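Local coordinates for hemoglobin-like protein (Methylacidiphilum infernorum, PDB 4NK2) that binds heme b and, as a truncated hemoglobin of group II, probably binds oxygen reversibly at the heme iron and may carry it, at residues S97-V102 with P108-L113; V148-P151 with E157-Q160. All blocks are in the same frame, centred on the assembly; numbering follows the deposited sequence.

Contact 1 (S97-V102 with P108-L113); sequences SADFVV and PPYYTL. With HEM (protoporphyrin IX containing Fe), chain C.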
loop_
_atom_site.group_PDB
_atom_site.type_symbol
_atom_site.label_atom_id
_atom_site.label_comp_id
_atom_site.label_asym_id
_atom_site.label_seq_id
_atom_site.Cartn_x
_atom_site.Cartn_y
_atom_site.Cartn_z
ATOM N N SER A 97 -7.600 22.290 -2.593
ATOM C CA SER A 97 -7.539 21.580 -3.868
ATOM C C SER A 97 -7.639 22.536 -5.036
ATOM O O SER A 97 -6.966 22.355 -6.062
ATOM C CB SER A 97 -8.662 20.547 -3.980
ATOM O OG SER A 97 -8.422 19.460 -3.115
ATOM N N ALA A 98 -8.485 23.553 -4.898
ATOM C CA ALA A 98 -8.683 24.483 -6.009
ATOM C C ALA A 98 -7.422 25.332 -6.179
ATOM O O ALA A 98 -6.956 25.555 -7.318
ATOM C CB ALA A 98 -9.912 25.335 -5.789
ATOM N N ASP A 99 -6.855 25.794 -5.058
ATOM C CA ASP A 99 -5.567 26.496 -5.119
ATOM C C ASP A 99 -4.508 25.631 -5.793
ATOM O O ASP A 99 -3.743 26.118 -6.621
ATOM C CB ASP A 99 -5.058 26.892 -3.727
ATOM C CG ASP A 99 -5.874 28.003 -3.084
ATOM O OD1 ASP A 99 -6.648 28.689 -3.790
ATOM O OD2 ASP A 99 -5.725 28.187 -1.855
ATOM N N PHE A 100 -4.445 24.355 -5.431
ATOM C CA PHE A 100 -3.465 23.452 -6.042
ATOM C C PHE A 100 -3.686 23.322 -7.561
ATOM O O PHE A 100 -2.752 23.425 -8.358
ATOM C CB PHE A 100 -3.531 22.071 -5.377
ATOM C CG PHE A 100 -2.511 21.089 -5.899
ATOM C CD1 PHE A 100 -1.167 21.213 -5.564
ATOM C CD2 PHE A 100 -2.900 20.034 -6.710
ATOM C CE1 PHE A 100 -0.220 20.311 -6.046
ATOM C CE2 PHE A 100 -1.960 19.133 -7.208
ATOM C CZ PHE A 100 -0.616 19.269 -6.865
ATOM N N VAL A 101 -4.928 23.074 -7.960
ATOM C CA VAL A 101 -5.249 22.904 -9.376
ATOM C C VAL A 101 -4.949 24.162 -10.177
ATOM O O VAL A 101 -4.374 24.089 -11.270
ATOM C CB VAL A 101 -6.732 22.535 -9.572
ATOM C CG1 VAL A 101 -7.143 22.705 -11.033
ATOM C CG2 VAL A 101 -6.994 21.084 -9.081
ATOM N N VAL A 102 -5.366 25.316 -9.662
ATOM C CA VAL A 102 -5.111 26.578 -10.358
ATOM C C VAL A 102 -3.607 26.779 -10.537
ATOM O O VAL A 102 -3.144 27.138 -11.616
ATOM C CB VAL A 102 -5.705 27.771 -9.595
ATOM C CG1 VAL A 102 -5.199 29.085 -10.187
ATOM C CG2 VAL A 102 -7.229 27.731 -9.626
ATOM N N PRO A 108 -1.595 31.615 -10.677
ATOM C CA PRO A 108 -0.766 32.126 -9.579
ATOM C C PRO A 108 -0.491 31.028 -8.545
ATOM O O PRO A 108 -1.228 30.045 -8.485
ATOM C CB PRO A 108 -1.639 33.229 -8.968
ATOM C CG PRO A 108 -2.529 33.682 -10.119
ATOM C CD PRO A 108 -2.840 32.394 -10.841
ATOM N N PRO A 109 0.567 31.192 -7.738
ATOM C CA PRO A 109 1.027 30.111 -6.857
ATOM C C PRO A 109 0.237 30.042 -5.548
ATOM O O PRO A 109 0.828 30.015 -4.452
ATOM C CB PRO A 109 2.497 30.486 -6.598
ATOM C CG PRO A 109 2.505 31.984 -6.646
ATOM C CD PRO A 109 1.452 32.374 -7.677
ATOM N N TYR A 110 -1.088 29.987 -5.656
ATOM C CA TYR A 110 -1.942 30.008 -4.468
ATOM C C TYR A 110 -1.610 28.903 -3.467
ATOM O O TYR A 110 -1.734 29.105 -2.258
ATOM C CB TYR A 110 -3.417 29.887 -4.864
ATOM C CG TYR A 110 -3.962 31.037 -5.681
ATOM C CD1 TYR A 110 -4.127 32.299 -5.120
ATOM C CD2 TYR A 110 -4.362 30.850 -6.997
ATOM C CE1 TYR A 110 -4.646 33.350 -5.865
ATOM C CE2 TYR A 110 -4.885 31.893 -7.745
ATOM C CZ TYR A 110 -5.020 33.140 -7.172
ATOM O OH TYR A 110 -5.540 34.184 -7.909
ATOM N N TYR A 111 -1.214 27.730 -3.956
ATOM C CA TYR A 111 -1.018 26.591 -3.050
ATOM C C TYR A 111 0.321 26.655 -2.321
ATOM O O TYR A 111 0.391 26.482 -1.101
ATOM C CB TYR A 111 -1.167 25.248 -3.797
ATOM C CG TYR A 111 -1.103 24.050 -2.867
ATOM C CD1 TYR A 111 -2.239 23.589 -2.218
ATOM C CD2 TYR A 111 0.099 23.397 -2.620
ATOM C CE1 TYR A 111 -2.182 22.497 -1.352
ATOM C CE2 TYR A 111 0.163 22.305 -1.751
ATOM C CZ TYR A 111 -0.981 21.869 -1.123
ATOM O OH TYR A 111 -0.923 20.792 -0.269
ATOM N N THR A 112 1.391 26.901 -3.065
ATOM C CA THR A 112 2.713 26.938 -2.453
ATOM C C THR A 112 2.843 28.096 -1.452
ATOM O O THR A 112 3.537 27.972 -0.434
ATOM C CB THR A 112 3.818 26.956 -3.534
ATOM O OG1 THR A 112 3.553 28.000 -4.466
ATOM C CG2 THR A 112 3.826 25.638 -4.289
ATOM N N LEU A 113 2.152 29.203 -1.727
ATOM C CA LEU A 113 2.098 30.348 -0.803
ATOM C C LEU A 113 1.349 30.048 0.492
ATOM O O LEU A 113 1.534 30.735 1.504
ATOM C CB LEU A 113 1.444 31.560 -1.479
ATOM C CG LEU A 113 2.246 32.231 -2.596
ATOM C CD1 LEU A 113 1.459 33.358 -3.266
ATOM C CD2 LEU A 113 3.551 32.773 -2.037
HETATM C CHA HEM C . -6.639 16.238 0.132
HETATM C CHB HEM C . -8.905 12.206 -1.280
HETATM C CHC HEM C . -6.116 12.079 -5.280
HETATM C CHD HEM C . -5.395 16.844 -4.540
HETATM C C1A HEM C . -7.435 15.121 0.169
HETATM C C2A HEM C . -8.207 14.627 1.308
HETATM C C3A HEM C . -8.830 13.505 0.892
HETATM C C4A HEM C . -8.472 13.257 -0.498
HETATM C CMA HEM C . -9.788 12.598 1.698
HETATM C CAA HEM C . -8.270 15.284 2.718
HETATM C CBA HEM C . -7.235 14.562 3.606
HETATM C CGA HEM C . -7.095 15.076 5.036
HETATM O O1A HEM C . -7.042 14.237 5.980
HETATM O O2A HEM C . -7.019 16.313 5.272
HETATM C C1B HEM C . -8.300 11.739 -2.437
HETATM C C2B HEM C . -8.490 10.442 -3.066
HETATM C C3B HEM C . -7.721 10.404 -4.170
HETATM C C4B HEM C . -7.012 11.673 -4.294
HETATM C CMB HEM C . -9.418 9.309 -2.583
HETATM C CAB HEM C . -7.628 9.199 -5.126
HETATM C CBB HEM C . -6.624 9.133 -6.009
HETATM C C1C HEM C . -5.704 13.385 -5.475
HETATM C C2C HEM C . -4.983 13.934 -6.615
HETATM C C3C HEM C . -4.782 15.248 -6.394
HETATM C C4C HEM C . -5.378 15.589 -5.116
HETATM C CMC HEM C . -4.511 13.129 -7.846
HETATM C CAC HEM C . -4.079 16.276 -7.312
HETATM C CBC HEM C . -3.910 16.046 -8.622
HETATM C C1D HEM C . -5.530 17.117 -3.199
HETATM C C2D HEM C . -5.069 18.311 -2.506
HETATM C C3D HEM C . -5.475 18.112 -1.054
HETATM C C4D HEM C . -6.126 16.822 -1.003
HETATM C CMD HEM C . -4.341 19.550 -3.086
HETATM C CAD HEM C . -5.204 19.079 0.119
HETATM C CBD HEM C . -3.773 18.809 0.595
HETATM C CGD HEM C . -3.494 19.747 1.747
HETATM O O1D HEM C . -4.060 19.525 2.844
HETATM O O2D HEM C . -2.718 20.722 1.560
HETATM N NA HEM C . -7.625 14.268 -0.901
HETATM N NB HEM C . -7.400 12.447 -3.221
HETATM N NC HEM C . -5.924 14.437 -4.595
HETATM N ND HEM C . -6.140 16.276 -2.282
HETATM FE FE HEM C . -6.689 14.315 -2.735
#
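Tyr111 lies against Phe100 in an edge-to-face (T-shaped) aromatic pair. Phe100 gives its edge and Tyr111 its face. The ring centroids are 5.2 Å apart and the planes stand at 77°. Tyr111 CG is anti to the backbone N (chi1 -174°), which carries the ring to the heme. There Tyr111 OH donates a hydrogen bond to propionate oxygen O2D of the heme, 2.6 Å away. Arg96 and Arg115 also hydrogen-bond to the heme. Phe100 touches it too, its CB 3.5 Å from heme methyl CMD. Loop tyrosine and helix phenylalanine thus both line the heme pocket of this group II truncated hemoglobin.

Asp99 lies across Tyr110, with carboxylate and ring planes 26° apart. Asp99 CG is 3.6 Å from Tyr110 CB, and Asp99 CB packs beside Tyr111 CB. OD2 pairs with Lys95 and OD1 with Arg64, which also makes a cation-pi contact with Tyr110. Val102 CG1 lies at the edge of the Tyr110 ring, 3.7 Å from Tyr110 CE2. The Tyr110 hydroxyl is hydrogen-bonded to Glu60.

The loop 108-113 thus folds back on helix 87-104. Helix 53-75 borders this helix through Ser97 and Val101, helix 120-124 meets Phe100 and Tyr111, and helix 155-165 packs on Phe100 and Val101.

Contact 2 (V148-P151 with E157-Q160); sequences VHFP and EFWQ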
loop_
_atom_site.group_PDB
_atom_site.type_symbol
_atom_site.label_atom_id
_atom_site.label_comp_id
_atom_site.label_asym_id
_atom_site.label_seq_id
_atom_site.Cartn_x
_atom_site.Cartn_y
_atom_site.Cartn_z
ATOM N N VAL A 148 -18.852 20.965 -16.420
ATOM C CA VAL A 148 -18.481 22.377 -16.416
ATOM C C VAL A 148 -17.980 22.837 -17.790
ATOM O O VAL A 148 -17.522 23.971 -17.941
ATOM C CB VAL A 148 -17.396 22.699 -15.354
ATOM C CG1 VAL A 148 -17.818 22.199 -13.976
ATOM C CG2 VAL A 148 -16.054 22.080 -15.751
ATOM N N HIS A 149 -18.058 21.956 -18.779
ATOM C CA HIS A 149 -17.646 22.297 -20.141
ATOM C C HIS A 149 -16.194 22.770 -20.199
ATOM O O HIS A 149 -15.870 23.796 -20.823
ATOM C CB HIS A 149 -18.597 23.353 -20.739
ATOM C CG HIS A 149 -20.040 23.092 -20.432
ATOM N ND1 HIS A 149 -20.651 21.885 -20.706
ATOM C CD2 HIS A 149 -20.985 23.868 -19.847
ATOM C CE1 HIS A 149 -21.911 21.929 -20.304
ATOM N NE2 HIS A 149 -22.142 23.128 -19.792
ATOM N N PHE A 150 -15.315 22.013 -19.545
ATOM C CA PHE A 150 -13.886 22.270 -19.629
ATOM C C PHE A 150 -13.497 22.353 -21.105
ATOM O O PHE A 150 -13.919 21.523 -21.911
ATOM C CB PHE A 150 -13.119 21.145 -18.943
ATOM C CG PHE A 150 -11.744 21.533 -18.510
ATOM C CD1 PHE A 150 -11.561 22.291 -17.353
ATOM C CD2 PHE A 150 -10.629 21.126 -19.240
ATOM C CE1 PHE A 150 -10.290 22.645 -16.936
ATOM C CE2 PHE A 150 -9.349 21.469 -18.829
ATOM C CZ PHE A 150 -9.174 22.232 -17.673
ATOM N N PRO A 151 -12.688 23.359 -21.464
ATOM C CA PRO A 151 -12.387 23.631 -22.879
ATOM C C PRO A 151 -11.792 22.408 -23.580
ATOM O O PRO A 151 -10.856 21.776 -23.071
ATOM C CB PRO A 151 -11.360 24.765 -22.807
ATOM C CG PRO A 151 -11.590 25.412 -21.448
ATOM C CD PRO A 151 -12.001 24.287 -20.546
ATOM N N GLU A 157 -4.927 17.085 -21.927
ATOM C CA GLU A 157 -3.789 17.468 -21.101
ATOM C C GLU A 157 -4.115 17.351 -19.599
ATOM O O GLU A 157 -3.338 16.779 -18.814
ATOM C CB GLU A 157 -3.401 18.908 -21.450
ATOM C CG GLU A 157 -2.025 19.325 -20.986
ATOM C CD GLU A 157 -1.575 20.633 -21.609
ATOM O OE1 GLU A 157 -0.680 21.284 -21.031
ATOM O OE2 GLU A 157 -2.102 21.006 -22.681
ATOM N N PHE A 158 -5.258 17.906 -19.201
ATOM C CA PHE A 158 -5.695 17.825 -17.809
ATOM C C PHE A 158 -5.945 16.375 -17.386
ATOM O O PHE A 158 -5.503 15.936 -16.312
ATOM C CB PHE A 158 -6.960 18.663 -17.592
ATOM C CG PHE A 158 -7.344 18.802 -16.138
ATOM C CD1 PHE A 158 -8.244 17.917 -15.552
ATOM C CD2 PHE A 158 -6.767 19.785 -15.344
ATOM C CE1 PHE A 158 -8.581 18.030 -14.200
ATOM C CE2 PHE A 158 -7.100 19.902 -13.985
ATOM C CZ PHE A 158 -8.011 19.027 -13.422
ATOM N N TRP A 159 -6.676 15.634 -18.212
ATOM C CA TRP A 159 -7.012 14.253 -17.875
ATOM C C TRP A 159 -5.767 13.390 -17.684
ATOM O O TRP A 159 -5.671 12.630 -16.714
ATOM C CB TRP A 159 -7.908 13.603 -18.944
ATOM C CG TRP A 159 -8.194 12.170 -18.579
ATOM C CD1 TRP A 159 -7.585 11.040 -19.075
ATOM C CD2 TRP A 159 -9.122 11.723 -17.586
ATOM N NE1 TRP A 159 -8.104 9.917 -18.456
ATOM C CE2 TRP A 159 -9.039 10.312 -17.533
ATOM C CE3 TRP A 159 -10.016 12.383 -16.733
ATOM C CZ2 TRP A 159 -9.826 9.551 -16.668
ATOM C CZ3 TRP A 159 -10.797 11.626 -15.877
ATOM C CH2 TRP A 159 -10.703 10.222 -15.860
ATOM N N GLN A 160 -4.827 13.466 -18.605
ATOM C CA GLN A 160 -3.668 12.608 -18.516
ATOM C C GLN A 160 -2.836 12.948 -17.287
ATOM O O GLN A 160 -2.185 12.102 -16.724
ATOM C CB GLN A 160 -2.846 12.655 -19.799
ATOM C CG GLN A 160 -1.939 13.835 -19.906
ATOM O OE1 GLN A 160 -1.704 13.301 -22.236
ATOM N NE2 GLN A 160 -0.340 14.870 -21.384
#
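Phe150 reaches across to Phe158, and these two side chains make the whole contact. The first segment starts with Val148, just after helix 131-147. Its side chain turns to Leu62 and Val69 of helix 53-75. His149 follows with a positive phi of 57°. It is the first residue to leave the helical path, and two bonds back into the last turn make this end a Schellman motif.

Phe150 comes next and points its CB toward the second segment. With chi1 at -158°, CG lies roughly opposite the backbone N and the ring extends to helix 155-165. Its far rim does the touching. Phe150 CE2 is 3.9 Å from Phe158 CB, and Phe150 CZ is 4.1 Å from Phe158 CD2. The two side chains run nearly perpendicular. Their rings meet obliquely, with centroids 5.2 Å apart and planes at 47°. Pro151 closes the segment and lays its CD over one face of the Phe150 ring. The contact is apolar and buried, with no hydrogen bond across it.

Phe158 also meets the ring of Tyr141. Leu145 of helix 131-147 touches both phenylalanines, and Val54 and Leu63 of helix 53-75 pack on Phe150. The pair therefore joins the loop and helix 155-165 to these two helices in the globin core.

From the N terminus, helix 53-75 comes before both contacts and packs against residues of each. Contact 1 follows. It closes a short loop, tying the segment after helix 87-104 back to that helix beside the heme. The chain then runs through helices 120-124 and 131-147. Contact 2 closes a second short loop, tying the 148-151 turn to helix 155-165. The two are in series and neither nest nor cross. Their centres lie about 17 Å apart, yet they touch: Val101 CG1 is 4.1 Å from Phe158 CE2, which connects helix 87-104 with helix 155-165. Contact 1 borders the heme directly, while Phe158 of contact 2 stands back from it.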